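Local coordinates for minor pilin subunit PapF (Escherichia coli, PDB 2W07), which serves as a minor subunit of pili, the surface filaments with which the bacterium colonizes the epithelium of specific host organs, at residues N64-G69 / V123-G128. The protein carries 1 engineered substitution. Sequence-based numbering, arbitrary orientation.
Sequences NTMGGG and VPFRNG
Met66 reaches from the loop between strands 57-62 and 73-75 to Phe125, near the end of strand 116-126, and Asn127 just beyond it, bridging two parts of the immunoglobulin-like beta-sandwich expected of a pilin subunit. The packed part is small and centres on the methionine methyl. Met66 CE lies near the plane of the Phe125 ring, 3.7 Å from CD2 and 3.9 Å from CE2 of that ring, so the methyl meets the edge of the ring rather than a face. A long, unbranched, flexible side chain lets the loop residue reach the strand. Its chain runs extended through chi2 and then bends at chi3 (-63°), which turns the methyl out of the line of the chain toward the ring. Phenylalanine offers the apolar rim of its phenyl ring here. Val73 touches both Met66 and Phe125, extending this patch onto strand 73-75, while Ala75 adds to it beside Met66. Asn127 belongs to the packed part too, its side chain approaching Met66 from the opposite direction; its CB and planar amide carbon give the methyl a surface to pack on, while its backbone is hydrogen-bonded to His80.

The other side is looser and nearer solvent. There the loop continues through exposed Gly67, which only skirts the contact, and no hydrogen bond joins the two segments. Where Asn127 touches the methionine, it is by van der Waals contact, its CG lying 3.8 Å from Met66 CE.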
# COMPACT_ATOMS: atom_id res chain seq x y z
N ASN B 64 -6.99 15.33 7.83
CA ASN B 64 -7.41 16.72 7.81
C ASN B 64 -6.23 17.62 8.15
O ASN B 64 -5.49 17.36 9.10
CB ASN B 64 -8.53 16.96 8.82
CG ASN B 64 -9.68 16.00 8.63
OD1 ASN B 64 -10.19 15.84 7.52
ND2 ASN B 64 -10.10 15.35 9.71
N THR B 65 -6.06 18.69 7.37
CA THR B 65 -4.96 19.62 7.58
C THR B 65 -5.50 21.00 7.95
O THR B 65 -6.65 21.32 7.65
CB THR B 65 -4.10 19.76 6.31
OG1 THR B 65 -4.94 20.13 5.21
CG2 THR B 65 -3.43 18.44 5.98
N MET B 66 -4.67 21.80 8.61
CA MET B 66 -5.08 23.16 8.99
C MET B 66 -4.78 24.05 7.80
O MET B 66 -4.04 23.65 6.89
CB MET B 66 -4.29 23.68 10.19
CG MET B 66 -4.37 22.86 11.46
SD MET B 66 -3.75 23.80 12.89
CE MET B 66 -2.04 24.06 12.41
N GLY B 67 -5.35 25.25 7.79
CA GLY B 67 -5.07 26.16 6.70
C GLY B 67 -3.60 26.55 6.74
O GLY B 67 -2.86 26.10 7.61
N GLY B 68 -3.18 27.39 5.80
CA GLY B 68 -1.79 27.80 5.79
C GLY B 68 -0.94 27.09 4.75
O GLY B 68 -1.44 26.31 3.94
N GLY B 69 0.36 27.35 4.79
CA GLY B 69 1.26 26.74 3.82
C GLY B 69 2.01 25.52 4.30
O GLY B 69 2.87 25.03 3.58
N VAL B 123 4.86 16.35 16.71
CA VAL B 123 5.06 17.44 17.65
C VAL B 123 3.94 18.48 17.55
O VAL B 123 3.60 18.94 16.46
CB VAL B 123 6.43 18.12 17.42
CG1 VAL B 123 6.62 18.44 15.95
CG2 VAL B 123 6.54 19.40 18.26
N PRO B 124 3.35 18.86 18.70
CA PRO B 124 2.27 19.84 18.72
C PRO B 124 2.66 21.14 18.03
O PRO B 124 3.82 21.55 18.07
CB PRO B 124 1.98 20.00 20.22
CG PRO B 124 3.28 19.64 20.86
CD PRO B 124 3.72 18.45 20.06
N PHE B 125 1.67 21.78 17.40
CA PHE B 125 1.90 23.01 16.67
C PHE B 125 0.70 23.95 16.68
O PHE B 125 -0.40 23.57 16.28
CB PHE B 125 2.26 22.66 15.22
CG PHE B 125 2.44 23.86 14.33
CD1 PHE B 125 3.57 24.67 14.45
CD2 PHE B 125 1.49 24.18 13.37
CE1 PHE B 125 3.74 25.78 13.62
CE2 PHE B 125 1.66 25.29 12.54
CZ PHE B 125 2.78 26.09 12.67
N ARG B 126 0.89 25.18 17.15
CA ARG B 126 -0.20 26.14 17.14
C ARG B 126 0.15 27.28 16.19
O ARG B 126 1.17 27.94 16.35
CB ARG B 126 -0.53 26.65 18.55
CG ARG B 126 0.62 27.16 19.38
CD ARG B 126 0.14 27.39 20.82
NE ARG B 126 1.20 27.92 21.69
CZ ARG B 126 1.47 29.21 21.83
NH1 ARG B 126 0.77 30.12 21.18
NH2 ARG B 126 2.47 29.58 22.63
N ASN B 127 -0.69 27.46 15.18
CA ASN B 127 -0.49 28.46 14.15
C ASN B 127 -1.12 29.81 14.46
O ASN B 127 -1.35 30.61 13.56
CB ASN B 127 -1.05 27.95 12.83
CG ASN B 127 -2.56 27.82 12.86
OD1 ASN B 127 -3.16 27.80 13.93
ND2 ASN B 127 -3.17 27.72 11.69
N GLY B 128 -1.42 30.05 15.73
CA GLY B 128 -2.01 31.32 16.11
C GLY B 128 -1.78 31.68 17.56
O GLY B 128 -1.65 30.81 18.43